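Local coordinates for protein rhamnosidase B (Bacillus sp., PDB 2OKX) that hydrolyses terminal alpha-L-rhamnose residues from rhamnosides, as a glycoside hydrolase of family 78, at residues D884-V889 / P906-G911; A914-F919 / K926-A931. All coordinates share one frame; numbering follows the deposited sequence.

Interaction 1: D884-V889 / P906-G911; sequences DGWRTV and PLPQGG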
ATOM      1  N   ASP A 884      10.953 -29.962  -8.247  1.00 23.92           N
ATOM      2  CA  ASP A 884      11.557 -28.667  -7.990  1.00 24.80           C
ATOM      3  C   ASP A 884      12.186 -28.102  -9.256  1.00 23.23           C
ATOM      4  O   ASP A 884      12.757 -28.839 -10.068  1.00 21.90           O
ATOM      5  CB  ASP A 884      12.605 -28.777  -6.879  1.00 26.28           C
ATOM      6  CG  ASP A 884      11.987 -29.076  -5.527  1.00 27.63           C
ATOM      7  OD1 ASP A 884      12.737 -29.140  -4.532  1.00 30.83           O
ATOM      8  OD2 ASP A 884      10.751 -29.247  -5.457  1.00 29.43           O
ATOM      9  N   GLY A 885      12.060 -26.789  -9.423  1.00 20.78           N
ATOM     10  CA  GLY A 885      12.614 -26.128 -10.587  1.00 21.11           C
ATOM     11  C   GLY A 885      11.904 -26.492 -11.881  1.00 20.33           C
ATOM     12  O   GLY A 885      12.425 -26.249 -12.963  1.00 21.06           O
ATOM     13  N   TRP A 886      10.715 -27.072 -11.770  1.00 20.41           N
ATOM     14  CA  TRP A 886       9.940 -27.477 -12.938  1.00 20.72           C
ATOM     15  C   TRP A 886      10.697 -28.437 -13.856  1.00 22.50           C
ATOM     16  O   TRP A 886      10.522 -28.404 -15.075  1.00 22.13           O
ATOM     17  CB  TRP A 886       9.483 -26.249 -13.738  1.00 20.16           C
ATOM     18  CG  TRP A 886       8.527 -25.372 -12.985  1.00 19.20           C
ATOM     19  CD1 TRP A 886       8.822 -24.558 -11.930  1.00 20.92           C
ATOM     20  CD2 TRP A 886       7.110 -25.259 -13.195  1.00 20.47           C
ATOM     21  NE1 TRP A 886       7.679 -23.948 -11.466  1.00 20.51           N
ATOM     22  CE2 TRP A 886       6.613 -24.359 -12.226  1.00 20.61           C
ATOM     23  CE3 TRP A 886       6.212 -25.832 -14.108  1.00 20.59           C
ATOM     24  CZ2 TRP A 886       5.256 -24.014 -12.141  1.00 20.22           C
ATOM     25  CZ3 TRP A 886       4.859 -25.490 -14.024  1.00 20.16           C
ATOM     26  CH2 TRP A 886       4.398 -24.588 -13.045  1.00 21.15           C
ATOM     27  N   ARG A 887      11.533 -29.294 -13.273  1.00 21.60           N
ATOM     28  CA  ARG A 887      12.284 -30.266 -14.064  1.00 24.93           C
ATOM     29  C   ARG A 887      11.303 -31.248 -14.703  1.00 22.93           C
ATOM     30  O   ARG A 887      11.601 -31.871 -15.719  1.00 21.46           O
ATOM     31  CB  ARG A 887      13.313 -30.991 -13.190  1.00 27.08           C
ATOM     32  CG  ARG A 887      14.482 -30.097 -12.763  1.00 34.15           C
ATOM     33  CD  ARG A 887      15.532 -30.883 -11.976  1.00 41.54           C
ATOM     34  NE  ARG A 887      16.667 -30.062 -11.550  1.00 47.37           N
ATOM     35  CZ  ARG A 887      16.637 -29.179 -10.552  1.00 49.84           C
ATOM     36  NH1 ARG A 887      17.728 -28.486 -10.252  1.00 51.62           N
ATOM     37  NH2 ARG A 887      15.529 -28.992  -9.848  1.00 50.07           N
ATOM     38  N   THR A 888      10.134 -31.396 -14.090  1.00 22.07           N
ATOM     39  CA  THR A 888       9.083 -32.232 -14.658  1.00 20.62           C
ATOM     40  C   THR A 888       7.789 -31.438 -14.464  1.00 20.56           C
ATOM     41  O   THR A 888       7.687 -30.612 -13.557  1.00 19.42           O
ATOM     42  CB  THR A 888       8.941 -33.603 -13.942  0.68 20.81           C
ATOM     43  OG1 THR A 888       8.208 -33.443 -12.725  0.68 23.63           O
ATOM     44  CG2 THR A 888      10.306 -34.196 -13.631  0.68 16.59           C
ATOM     45  N   VAL A 889       6.813 -31.669 -15.328  1.00 19.49           N
ATOM     46  CA  VAL A 889       5.549 -30.965 -15.222  1.00 18.44           C
ATOM     47  C   VAL A 889       4.408 -31.950 -15.370  1.00 19.00           C
ATOM     48  O   VAL A 889       4.465 -32.868 -16.185  1.00 19.37           O
ATOM     49  CB  VAL A 889       5.437 -29.866 -16.310  0.60 18.66           C
ATOM     50  CG1 VAL A 889       5.634 -30.472 -17.690  0.60 18.75           C
ATOM     51  CG2 VAL A 889       4.087 -29.174 -16.225  0.60 16.44           C
ATOM     52  N   PRO A 906       4.960 -19.449 -17.653  1.00 18.79           N
ATOM     53  CA  PRO A 906       6.398 -19.262 -17.853  1.00 18.70           C
ATOM     54  C   PRO A 906       7.191 -20.145 -16.896  1.00 18.27           C
ATOM     55  O   PRO A 906       6.674 -20.572 -15.871  1.00 17.32           O
ATOM     56  CB  PRO A 906       6.597 -17.766 -17.604  1.00 20.61           C
ATOM     57  CG  PRO A 906       5.483 -17.407 -16.674  1.00 20.32           C
ATOM     58  CD  PRO A 906       4.313 -18.210 -17.181  1.00 18.71           C
ATOM     59  N   LEU A 907       8.441 -20.431 -17.247  1.00 19.51           N
ATOM     60  CA  LEU A 907       9.295 -21.271 -16.414  1.00 20.00           C
ATOM     61  C   LEU A 907      10.433 -20.441 -15.835  1.00 19.98           C
ATOM     62  O   LEU A 907      11.014 -19.606 -16.525  1.00 18.75           O
ATOM     63  CB  LEU A 907       9.865 -22.420 -17.243  1.00 19.58           C
ATOM     64  CG  LEU A 907       8.849 -23.412 -17.813  1.00 18.84           C
ATOM     65  CD1 LEU A 907       9.505 -24.230 -18.901  1.00 20.25           C
ATOM     66  CD2 LEU A 907       8.308 -24.303 -16.703  1.00 18.06           C
ATOM     67  N   PRO A 908      10.785 -20.679 -14.563  1.00 22.05           N
ATOM     68  CA  PRO A 908      11.869 -19.912 -13.941  1.00 22.33           C
ATOM     69  C   PRO A 908      13.222 -20.052 -14.634  1.00 25.10           C
ATOM     70  O   PRO A 908      14.006 -19.106 -14.658  1.00 25.45           O
ATOM     71  CB  PRO A 908      11.882 -20.429 -12.500  1.00 21.89           C
ATOM     72  CG  PRO A 908      11.380 -21.823 -12.627  1.00 21.58           C
ATOM     73  CD  PRO A 908      10.265 -21.709 -13.647  1.00 19.62           C
ATOM     74  N   GLN A 909      13.490 -21.223 -15.205  1.00 26.54           N
ATOM     75  CA  GLN A 909      14.761 -21.449 -15.892  1.00 27.28           C
ATOM     76  C   GLN A 909      14.729 -20.894 -17.309  1.00 27.57           C
ATOM     77  O   GLN A 909      15.726 -20.949 -18.030  1.00 29.70           O
ATOM     78  CB  GLN A 909      15.090 -22.946 -15.952  1.00 28.60           C
ATOM     79  CG  GLN A 909      14.122 -23.782 -16.794  1.00 26.73           C
ATOM     80  CD  GLN A 909      12.969 -24.344 -15.983  1.00 27.54           C
ATOM     81  OE1 GLN A 909      12.273 -23.612 -15.282  1.00 25.73           O
ATOM     82  NE2 GLN A 909      12.761 -25.655 -16.076  1.00 27.21           N
ATOM     83  N   GLY A 910      13.581 -20.359 -17.706  1.00 26.52           N
ATOM     84  CA  GLY A 910      13.446 -19.821 -19.047  1.00 25.05           C
ATOM     85  C   GLY A 910      12.548 -20.726 -19.871  1.00 25.49           C
ATOM     86  O   GLY A 910      12.449 -21.927 -19.599  1.00 24.71           O
ATOM     87  N   GLY A 911      11.905 -20.161 -20.885  1.00 22.85           N
ATOM     88  CA  GLY A 911      11.013 -20.949 -21.711  1.00 21.78           C
ATOM     89  C   GLY A 911       9.643 -20.988 -21.060  1.00 20.54           C
ATOM     90  O   GLY A 911       9.395 -20.277 -20.085  1.00 18.55           O
TER

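Interaction 2: A914-F919 / K926-A931; sequences AVSWEF and KLRIEA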
ATOM      1  N   ALA A 914       3.162 -24.416 -22.717  1.00 17.96           N
ATOM      2  CA  ALA A 914       1.951 -23.956 -23.389  1.00 17.07           C
ATOM      3  C   ALA A 914       1.002 -25.139 -23.517  1.00 18.76           C
ATOM      4  O   ALA A 914       1.403 -26.224 -23.942  1.00 16.87           O
ATOM      5  CB  ALA A 914       2.284 -23.391 -24.765  1.00 17.15           C
ATOM      6  N   VAL A 915      -0.252 -24.936 -23.130  1.00 17.33           N
ATOM      7  CA  VAL A 915      -1.244 -26.001 -23.194  1.00 15.36           C
ATOM      8  C   VAL A 915      -2.561 -25.512 -23.781  1.00 16.38           C
ATOM      9  O   VAL A 915      -3.022 -24.417 -23.473  1.00 15.50           O
ATOM     10  CB  VAL A 915      -1.538 -26.575 -21.787  1.00 16.95           C
ATOM     11  CG1 VAL A 915      -2.727 -27.528 -21.842  1.00 16.12           C
ATOM     12  CG2 VAL A 915      -0.306 -27.290 -21.248  1.00 17.96           C
ATOM     13  N   SER A 916      -3.159 -26.324 -24.641  1.00 16.39           N
ATOM     14  CA  SER A 916      -4.452 -25.975 -25.208  1.00 16.79           C
ATOM     15  C   SER A 916      -5.256 -27.255 -25.351  1.00 19.37           C
ATOM     16  O   SER A 916      -4.700 -28.315 -25.658  1.00 18.33           O
ATOM     17  CB  SER A 916      -4.293 -25.311 -26.578  1.00 17.74           C
ATOM     18  OG  SER A 916      -3.861 -26.242 -27.555  1.00 18.65           O
ATOM     19  N   TRP A 917      -6.557 -27.169 -25.099  1.00 15.51           N
ATOM     20  CA  TRP A 917      -7.417 -28.326 -25.257  1.00 16.28           C
ATOM     21  C   TRP A 917      -8.840 -27.909 -25.571  1.00 16.53           C
ATOM     22  O   TRP A 917      -9.248 -26.784 -25.292  1.00 14.67           O
ATOM     23  CB  TRP A 917      -7.394 -29.245 -24.014  1.00 14.82           C
ATOM     24  CG  TRP A 917      -7.569 -28.592 -22.663  1.00 16.13           C
ATOM     25  CD1 TRP A 917      -6.600 -28.409 -21.711  1.00 16.90           C
ATOM     26  CD2 TRP A 917      -8.792 -28.112 -22.081  1.00 15.40           C
ATOM     27  NE1 TRP A 917      -7.145 -27.855 -20.575  1.00 15.93           N
ATOM     28  CE2 TRP A 917      -8.487 -27.662 -20.775  1.00 17.06           C
ATOM     29  CE3 TRP A 917     -10.115 -28.019 -22.536  1.00 17.44           C
ATOM     30  CZ2 TRP A 917      -9.457 -27.126 -19.918  1.00 17.49           C
ATOM     31  CZ3 TRP A 917     -11.081 -27.482 -21.684  1.00 17.60           C
ATOM     32  CH2 TRP A 917     -10.746 -27.044 -20.392  1.00 17.18           C
ATOM     33  N   GLU A 918      -9.581 -28.819 -26.189  1.00 16.52           N
ATOM     34  CA  GLU A 918     -10.970 -28.566 -26.523  1.00 18.26           C
ATOM     35  C   GLU A 918     -11.654 -29.895 -26.789  1.00 18.14           C
ATOM     36  O   GLU A 918     -11.013 -30.848 -27.233  1.00 16.78           O
ATOM     37  CB  GLU A 918     -11.067 -27.675 -27.760  1.00 22.69           C
ATOM     38  CG  GLU A 918     -10.763 -28.362 -29.071  1.00 29.57           C
ATOM     39  CD  GLU A 918     -10.839 -27.405 -30.244  1.00 34.26           C
ATOM     40  OE1 GLU A 918      -9.919 -26.576 -30.393  1.00 37.43           O
ATOM     41  OE2 GLU A 918     -11.825 -27.469 -31.007  1.00 36.38           O
ATOM     42  N   PHE A 919     -12.947 -29.976 -26.491  1.00 18.64           N
ATOM     43  CA  PHE A 919     -13.685 -31.204 -26.752  1.00 20.01           C
ATOM     44  C   PHE A 919     -14.032 -31.222 -28.230  1.00 20.66           C
ATOM     45  O   PHE A 919     -14.615 -30.268 -28.745  1.00 21.06           O
ATOM     46  CB  PHE A 919     -14.968 -31.269 -25.916  1.00 18.68           C
ATOM     47  CG  PHE A 919     -14.736 -31.657 -24.489  1.00 19.56           C
ATOM     48  CD1 PHE A 919     -14.569 -30.690 -23.504  1.00 19.32           C
ATOM     49  CD2 PHE A 919     -14.656 -33.002 -24.129  1.00 20.90           C
ATOM     50  CE1 PHE A 919     -14.323 -31.054 -22.182  1.00 19.38           C
ATOM     51  CE2 PHE A 919     -14.412 -33.374 -22.813  1.00 19.00           C
ATOM     52  CZ  PHE A 919     -14.244 -32.397 -21.835  1.00 20.07           C
ATOM     53  N   LYS A 926      -8.957 -32.951 -27.429  1.00 20.00           N
ATOM     54  CA  LYS A 926      -7.815 -32.778 -28.306  1.00 19.84           C
ATOM     55  C   LYS A 926      -6.949 -31.922 -27.376  1.00 19.85           C
ATOM     56  O   LYS A 926      -7.426 -30.914 -26.844  1.00 17.02           O
ATOM     57  CB  LYS A 926      -8.183 -31.980 -29.552  1.00 24.22           C
ATOM     58  CG  LYS A 926      -7.098 -31.984 -30.607  1.00 30.86           C
ATOM     59  CD  LYS A 926      -7.077 -30.684 -31.397  1.00 35.31           C
ATOM     60  CE  LYS A 926      -8.431 -30.347 -31.997  1.00 36.77           C
ATOM     61  NZ  LYS A 926      -8.385 -29.049 -32.731  1.00 38.21           N
ATOM     62  N   LEU A 927      -5.701 -32.321 -27.161  1.00 17.27           N
ATOM     63  CA  LEU A 927      -4.812 -31.597 -26.257  1.00 15.32           C
ATOM     64  C   LEU A 927      -3.422 -31.408 -26.850  1.00 18.08           C
ATOM     65  O   LEU A 927      -2.842 -32.350 -27.383  1.00 16.31           O
ATOM     66  CB  LEU A 927      -4.703 -32.364 -24.929  1.00 16.86           C
ATOM     67  CG  LEU A 927      -3.606 -31.988 -23.925  1.00 17.21           C
ATOM     68  CD1 LEU A 927      -3.907 -30.624 -23.332  1.00 19.07           C
ATOM     69  CD2 LEU A 927      -3.535 -33.036 -22.812  1.00 17.97           C
ATOM     70  N   ARG A 928      -2.897 -30.187 -26.754  1.00 15.46           N
ATOM     71  CA  ARG A 928      -1.565 -29.869 -27.260  1.00 15.11           C
ATOM     72  C   ARG A 928      -0.733 -29.327 -26.095  1.00 16.99           C
ATOM     73  O   ARG A 928      -1.208 -28.503 -25.301  1.00 15.13           O
ATOM     74  CB  ARG A 928      -1.659 -28.810 -28.364  0.50 15.65           C
ATOM     75  CG  ARG A 928      -0.320 -28.410 -28.981  0.50 15.45           C
ATOM     76  CD  ARG A 928      -0.473 -27.156 -29.843  0.50 17.03           C
ATOM     77  NE  ARG A 928       0.774 -26.751 -30.490  0.50 17.01           N
ATOM     78  CZ  ARG A 928       1.282 -27.328 -31.576  0.50 16.38           C
ATOM     79  NH1 ARG A 928       0.653 -28.346 -32.151  0.50 16.71           N
ATOM     80  NH2 ARG A 928       2.418 -26.879 -32.091  0.50 16.84           N
ATOM     81  N   ILE A 929       0.505 -29.798 -26.000  1.00 13.88           N
ATOM     82  CA  ILE A 929       1.424 -29.388 -24.950  1.00 15.90           C
ATOM     83  C   ILE A 929       2.755 -29.029 -25.605  1.00 17.82           C
ATOM     84  O   ILE A 929       3.274 -29.788 -26.422  1.00 17.85           O
ATOM     85  CB  ILE A 929       1.681 -30.546 -23.956  1.00 16.08           C
ATOM     86  CG1 ILE A 929       0.370 -30.961 -23.285  1.00 16.64           C
ATOM     87  CG2 ILE A 929       2.710 -30.126 -22.907  1.00 15.60           C
ATOM     88  CD1 ILE A 929       0.453 -32.306 -22.576  1.00 18.10           C
ATOM     89  N   GLU A 930       3.303 -27.875 -25.251  1.00 17.11           N
ATOM     90  CA  GLU A 930       4.584 -27.459 -25.802  1.00 18.98           C
ATOM     91  C   GLU A 930       5.475 -27.056 -24.639  1.00 18.38           C
ATOM     92  O   GLU A 930       5.074 -26.272 -23.777  1.00 17.95           O
ATOM     93  CB  GLU A 930       4.392 -26.288 -26.770  1.00 23.31           C
ATOM     94  CG  GLU A 930       5.613 -26.001 -27.629  1.00 32.60           C
ATOM     95  CD  GLU A 930       5.286 -25.166 -28.859  1.00 38.78           C
ATOM     96  OE1 GLU A 930       6.173 -25.033 -29.732  1.00 39.78           O
ATOM     97  OE2 GLU A 930       4.147 -24.645 -28.950  1.00 42.14           O
ATOM     98  N   ALA A 931       6.684 -27.604 -24.601  1.00 17.21           N
ATOM     99  CA  ALA A 931       7.611 -27.292 -23.521  1.00 18.74           C
ATOM    100  C   ALA A 931       9.045 -27.585 -23.945  1.00 19.76           C
ATOM    101  O   ALA A 931       9.269 -28.261 -24.943  1.00 18.93           O
ATOM    102  CB  ALA A 931       7.259 -28.113 -22.290  1.00 21.41           C
TER

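Interaction 1: D884-V889 / P906-G911
L907 opens a type I beta turn, L907 to G910, which joins strands 900-906 and 912-921 of the C-terminal beta domain and packs on W886. The leucine sends CD2 obliquely to the indole, 3.7 Å from W886 CE3 and as close to W886 CB; a branched apolar end suits a place that is buried and also touched by I935. P908 follows at the second position of the turn, where a proline's fixed phi is at home, and its ring crosses the indole at about a right angle, with P908 CD 3.6 Å from W886 CD1. Between them L907 and P908 meet both rings of the indole, and H643 of helix 627-644 meets it with its own ring nearly perpendicular. The W886 side chain sets out toward the turn, and with CG anti to the carbonyl carbon (chi1 -65°) its CB and indole lie along L907 CD2 and P908 CD; an alanine in its place would probably leave these two atoms facing a gap and H643 without its aromatic mate. Q909, the turn's third residue, bends at chi2 (-91°) and brings its amide toward the carbonyl of G885, with Q909 NE2 3.2 Å from G885 O. At G910 phi is 109°, and a side chain would run into the carbonyl O of Q909; the turn closes through G910 N to L907 O at 2.9 Å.

Interaction 2: A914-F919 / K926-A931
V915 and L927 meet on the buried face of the sheet, V915 CG1 lying 3.6 Å from L927 CD1. The same methyl, L927 CD1, also sits 3.8 Å from W917 CB and reaches the edge of the indole near its plane, so one leucine methyl touches both V915 and W917, which share its face of the sheet. W917 places CG between its N and carbonyl carbon (chi1 48°), and the indole leads away from L927 towards P893 and P895. Its NE1 is buried but satisfied by a hydrogen bond to L877 O. I929 lies farther along, with its CG1 more loosely set against V915 CG2; branched aliphatics suit this buried face. These apolar residues line one side of an antiparallel beta hairpin, strands 912-921 and 924-932, in which the segments 914-919 and 926-931 run antiparallel, at 177°. V915 with I929 and W917 with L927 are non-hydrogen-bonded pairs; A914 with E930, S916 with R928 and E918 with K926 are hydrogen-bonded pairs, each gripped by two backbone bonds. R928 N to S916 O, at 2.8 Å, is nearly straight at 169°. Long charged chains suit the other face, where K926 and R928 are exposed. There S916 OG comes 3.5 Å from R928 CB, a small hydroxyl beside a long aliphatic stem. At the polar end, E918 and K926 run side by side and form a long salt bridge, OE1 of E918 to NZ of K926 at 3.7 Å.

Overall arrangement
Both contacts belong to the C-terminal beta domain of the chain, their centres about 18 Å apart, and they follow one another in sequence: interaction 1 closes at G911 before interaction 2 opens at A914. The turn of 906-911 connects strands 900-906 and 912-921, so it leads directly into the hairpin of interaction 2. These strands, with 924-932, 946-954 and the far earlier 538-541, make one five-stranded mixed sheet, while residues 888-889 lie in a separate three-stranded sheet. Interaction 1 packs the loop leading into that smaller sheet against the turn between two strands of the larger one, where H643 of helix 627-644 also touches W886 and P908. Interaction 2 instead holds the larger sheet's own hairpin together.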